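Local coordinates for protein endolysin (Clostridium phage phictp1, PDB 5A6S) that probably binds the clostridial cell wall as the C-terminal targeting domain of a phage lytic enzyme, at residues M1-Q13 with T27-N41. The protein carries 1 engineered substitution. Sequence-based numbering, arbitrary orientation.
Sequences MENLVVYNDGADQ and TINNARKFDYSNVKN. Engineered in segment 1-13: M1 (natural residue Val).
M1, an engineered residue, pairs by its backbone with the loop before N41: its N donates to N38 O and its O accepts from K40 N. The segments belong to a parallel alpha/beta sheet of strand order 2-1-3-4, resembling the Rossmann type, with 3-7 an inner strand. Strand 27-29, reached through helix 11-23 by a beta-alpha-beta crossover, flanks one edge, and the strand begun by N41 flanks the other. E2 O accepts N41 N from above its carbonyl plane, and L4 N returns a bond to N41 O. L4 points toward residues 27-41 and packs against them: CD2 lies 3.6 Å from F34 CE2 and also meets I28 CG2, while CB meets V39 CG1. V5 O takes I28 N at 2.8 Å, starting a ladder that Y7 N to I28 O and N30 N to Y7 O continue. V6 shares a face with I28; with CG1 anti to the backbone N (chi1 -165°) and touching N30 CB, CG2 faces I28 CG2 and reaches Y36 CE2 at 3.6 Å. F34 CD2 covers the centre of one face of the Y36 ring, so the loop's two rings and V39 pack with L4, V6 and I28. The Y7 ring, swung between its own N and carbonyl carbon (chi1 62°), is sandwiched: N29 CA makes a CH-pi contact 3.9 Å from the centroid, and Q13 CG lies over the opposite face. Two waters meet Y7 OH in the ring plane; one also binds T27 OG1, itself bonded to E17, the other N29 ND2. N8 OD1 accepts N30 ND2 at 2.9 Å; the same amide nitrogen also bonds Q51 O. Beyond the strand, N29 OD1 closes an Asx turn onto A31 N, while N29 ND2, with D9 OD1 in its amide plane 2.9 Å away, meets that oxygen on its anti side but 30° out of the carboxylate plane.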
# COMPACT_ATOMS: atom_id res chain seq x y z
N MET B 1 11.88 5.64 20.70
CA MET B 1 11.22 4.63 19.86
C MET B 1 12.31 3.93 19.10
O MET B 1 13.21 4.58 18.55
CB MET B 1 10.23 5.35 18.91
CG MET B 1 9.40 4.52 17.94
SD MET B 1 8.44 5.57 16.76
CE MET B 1 7.18 6.44 17.72
N GLU B 2 12.22 2.61 18.98
CA GLU B 2 13.29 1.86 18.36
C GLU B 2 13.32 2.02 16.83
O GLU B 2 14.40 2.06 16.24
CB GLU B 2 13.11 0.38 18.68
CG GLU B 2 14.16 -0.52 18.05
CD GLU B 2 15.47 -0.54 18.81
OE1 GLU B 2 15.55 0.16 19.84
OE2 GLU B 2 16.39 -1.29 18.39
N ASN B 3 12.13 2.03 16.20
CA ASN B 3 12.08 2.07 14.72
C ASN B 3 10.93 2.91 14.26
O ASN B 3 9.82 2.88 14.86
CB ASN B 3 11.89 0.66 14.13
CG ASN B 3 13.05 -0.29 14.38
OD1 ASN B 3 14.18 -0.13 13.89
ND2 ASN B 3 12.73 -1.39 15.07
N LEU B 4 11.14 3.61 13.15
CA LEU B 4 10.10 4.37 12.47
C LEU B 4 10.38 4.38 10.96
O LEU B 4 11.54 4.46 10.53
CB LEU B 4 10.11 5.81 13.00
CG LEU B 4 9.11 6.80 12.52
CD1 LEU B 4 7.69 6.40 12.82
CD2 LEU B 4 9.39 8.15 13.17
N VAL B 5 9.30 4.29 10.16
CA VAL B 5 9.38 4.32 8.73
C VAL B 5 8.66 5.53 8.18
O VAL B 5 7.47 5.74 8.36
CB VAL B 5 8.83 3.03 8.11
CG1 VAL B 5 9.14 2.99 6.63
CG2 VAL B 5 9.42 1.81 8.80
N VAL B 6 9.41 6.31 7.41
CA VAL B 6 8.95 7.53 6.73
C VAL B 6 8.76 7.27 5.22
O VAL B 6 9.56 6.57 4.57
CB VAL B 6 9.99 8.70 6.85
CG1 VAL B 6 9.35 10.04 6.46
CG2 VAL B 6 10.50 8.83 8.25
N TYR B 7 7.69 7.80 4.71
CA TYR B 7 7.31 7.72 3.30
C TYR B 7 6.81 9.10 2.84
O TYR B 7 6.32 9.88 3.65
CB TYR B 7 6.22 6.67 3.11
CG TYR B 7 4.99 7.01 3.84
CD1 TYR B 7 4.01 7.79 3.27
CD2 TYR B 7 4.80 6.61 5.16
CE1 TYR B 7 2.88 8.09 3.97
CE2 TYR B 7 3.68 6.93 5.86
CZ TYR B 7 2.73 7.66 5.29
OH TYR B 7 1.64 7.99 6.00
N ASN B 8 6.93 9.37 1.54
CA ASN B 8 6.18 10.45 0.91
C ASN B 8 4.85 9.94 0.35
O ASN B 8 4.73 8.76 -0.00
CB ASN B 8 7.04 11.04 -0.23
CG ASN B 8 8.33 11.65 0.29
OD1 ASN B 8 8.34 12.74 0.90
ND2 ASN B 8 9.39 10.96 0.10
N ASP B 9 3.85 10.81 0.30
CA ASP B 9 2.55 10.50 -0.33
C ASP B 9 2.74 9.67 -1.57
O ASP B 9 3.57 10.00 -2.43
CB ASP B 9 1.91 11.78 -0.84
CG ASP B 9 1.19 12.58 0.18
OD1 ASP B 9 0.87 12.16 1.31
OD2 ASP B 9 0.87 13.73 -0.21
N GLY B 10 1.91 8.67 -1.76
CA GLY B 10 1.88 7.97 -3.03
C GLY B 10 2.28 6.51 -2.88
O GLY B 10 2.08 5.88 -1.78
N ALA B 11 2.83 5.95 -3.94
CA ALA B 11 3.09 4.50 -4.01
C ALA B 11 4.03 4.03 -2.93
O ALA B 11 3.91 2.94 -2.47
CB ALA B 11 3.64 4.06 -5.34
N ASP B 12 5.03 4.83 -2.58
CA ASP B 12 6.00 4.41 -1.54
C ASP B 12 5.40 4.11 -0.12
O ASP B 12 5.99 3.37 0.63
CB ASP B 12 7.10 5.48 -1.39
CG ASP B 12 7.94 5.63 -2.67
OD1 ASP B 12 8.08 4.60 -3.45
OD2 ASP B 12 8.45 6.78 -2.89
N GLN B 13 4.30 4.72 0.20
CA GLN B 13 3.57 4.44 1.44
C GLN B 13 3.28 2.91 1.52
O GLN B 13 3.40 2.31 2.60
CB GLN B 13 2.38 5.25 1.61
CG GLN B 13 1.68 4.93 2.97
CD GLN B 13 0.45 5.72 3.26
OE1 GLN B 13 -0.12 6.34 2.40
NE2 GLN B 13 -0.01 5.62 4.47
N THR B 27 4.58 4.11 11.06
CA THR B 27 5.03 4.86 9.85
C THR B 27 4.66 6.29 10.08
O THR B 27 3.78 6.61 10.86
CB THR B 27 4.29 4.41 8.58
OG1 THR B 27 2.87 4.64 8.73
CG2 THR B 27 4.56 2.89 8.32
N ILE B 28 5.33 7.18 9.35
CA ILE B 28 4.93 8.55 9.39
C ILE B 28 5.09 9.15 7.98
O ILE B 28 6.09 8.87 7.28
CB ILE B 28 5.76 9.35 10.45
CG1 ILE B 28 5.26 10.78 10.58
CG2 ILE B 28 7.20 9.26 10.04
CD1 ILE B 28 5.70 11.61 11.82
N ASN B 29 4.11 9.95 7.61
CA ASN B 29 4.14 10.77 6.39
C ASN B 29 5.22 11.87 6.57
O ASN B 29 5.14 12.62 7.51
CB ASN B 29 2.80 11.36 6.10
CG ASN B 29 2.70 11.92 4.66
OD1 ASN B 29 3.62 12.66 4.17
ND2 ASN B 29 1.61 11.59 4.01
N ASN B 30 6.21 11.83 5.71
CA ASN B 30 7.25 12.88 5.56
C ASN B 30 6.78 14.32 5.57
O ASN B 30 7.55 15.17 5.99
CB ASN B 30 8.07 12.65 4.27
CG ASN B 30 9.49 13.35 4.31
OD1 ASN B 30 10.13 13.57 5.36
ND2 ASN B 30 9.98 13.64 3.13
N ALA B 31 5.56 14.61 5.18
CA ALA B 31 5.01 15.97 5.25
C ALA B 31 4.71 16.44 6.68
O ALA B 31 4.54 17.63 6.92
CB ALA B 31 3.76 16.10 4.40
N ARG B 32 4.74 15.52 7.66
CA ARG B 32 4.39 15.85 8.98
C ARG B 32 5.61 16.38 9.70
O ARG B 32 6.68 15.79 9.67
CB ARG B 32 3.80 14.64 9.74
CG ARG B 32 2.43 14.23 9.25
CD ARG B 32 2.07 12.82 9.79
NE ARG B 32 0.96 12.32 9.09
CZ ARG B 32 0.71 11.02 8.95
NH1 ARG B 32 1.44 10.11 9.55
NH2 ARG B 32 -0.30 10.67 8.21
N LYS B 33 5.43 17.52 10.35
CA LYS B 33 6.56 18.18 11.06
C LYS B 33 6.76 17.47 12.42
O LYS B 33 5.98 17.64 13.34
CB LYS B 33 6.26 19.66 11.22
CG LYS B 33 7.50 20.47 11.57
CD LYS B 33 7.13 21.87 12.12
CE LYS B 33 7.11 21.91 13.66
NZ LYS B 33 8.49 22.01 14.23
N PHE B 34 7.82 16.71 12.53
CA PHE B 34 7.98 15.76 13.63
C PHE B 34 9.40 15.80 14.14
O PHE B 34 10.37 15.98 13.38
CB PHE B 34 7.59 14.38 13.10
CG PHE B 34 7.77 13.24 14.07
CD1 PHE B 34 6.83 12.97 15.02
CD2 PHE B 34 8.86 12.44 13.97
CE1 PHE B 34 7.02 11.91 15.92
CE2 PHE B 34 9.05 11.37 14.83
CZ PHE B 34 8.12 11.10 15.80
N ASP B 35 9.54 15.54 15.43
CA ASP B 35 10.85 15.42 16.12
C ASP B 35 11.37 14.00 16.09
O ASP B 35 10.92 13.14 16.84
CB ASP B 35 10.72 15.96 17.57
CG ASP B 35 11.95 15.71 18.42
OD1 ASP B 35 13.01 15.38 17.86
OD2 ASP B 35 11.82 15.79 19.69
N TYR B 36 12.34 13.78 15.24
CA TYR B 36 12.97 12.49 15.05
C TYR B 36 14.17 12.20 16.00
O TYR B 36 14.77 11.12 15.90
CB TYR B 36 13.43 12.41 13.60
CG TYR B 36 12.37 12.36 12.50
CD1 TYR B 36 11.85 13.52 11.92
CD2 TYR B 36 11.90 11.13 12.00
CE1 TYR B 36 10.92 13.48 10.91
CE2 TYR B 36 10.95 11.09 10.97
CZ TYR B 36 10.47 12.23 10.45
OH TYR B 36 9.56 12.20 9.44
N SER B 37 14.54 13.13 16.89
CA SER B 37 15.80 13.03 17.67
C SER B 37 15.87 11.83 18.63
O SER B 37 16.94 11.40 19.01
CB SER B 37 16.03 14.31 18.51
OG SER B 37 14.92 14.51 19.39
N ASN B 38 14.74 11.34 19.04
CA ASN B 38 14.63 10.24 19.99
C ASN B 38 14.19 8.93 19.29
O ASN B 38 13.50 8.08 19.90
CB ASN B 38 13.60 10.63 21.06
CG ASN B 38 12.41 11.39 20.46
OD1 ASN B 38 12.24 11.41 19.22
ND2 ASN B 38 11.63 12.09 21.32
N VAL B 39 14.58 8.77 18.01
CA VAL B 39 14.29 7.53 17.31
C VAL B 39 15.57 6.86 17.03
O VAL B 39 16.45 7.43 16.44
CB VAL B 39 13.46 7.74 15.99
CG1 VAL B 39 13.32 6.44 15.22
CG2 VAL B 39 12.12 8.30 16.35
N LYS B 40 15.68 5.60 17.40
CA LYS B 40 16.94 4.90 17.24
C LYS B 40 17.25 4.62 15.75
O LYS B 40 18.34 4.93 15.27
CB LYS B 40 16.91 3.60 18.03
CG LYS B 40 18.27 2.98 18.29
CD LYS B 40 18.88 3.52 19.59
CE LYS B 40 20.02 2.63 20.11
NZ LYS B 40 20.99 2.18 19.06
N ASN B 41 16.28 4.05 15.04
CA ASN B 41 16.40 3.72 13.62
C ASN B 41 15.27 4.38 12.82
O ASN B 41 14.07 4.08 12.97
CB ASN B 41 16.41 2.20 13.37
CG ASN B 41 17.40 1.43 14.26
OD1 ASN B 41 17.01 0.75 15.20
ND2 ASN B 41 18.66 1.50 13.93
O HOH W 1 1.24 7.32 8.54
O HOH W 2 -0.52 9.45 4.64
O HOH W 3 4.17 13.32 1.66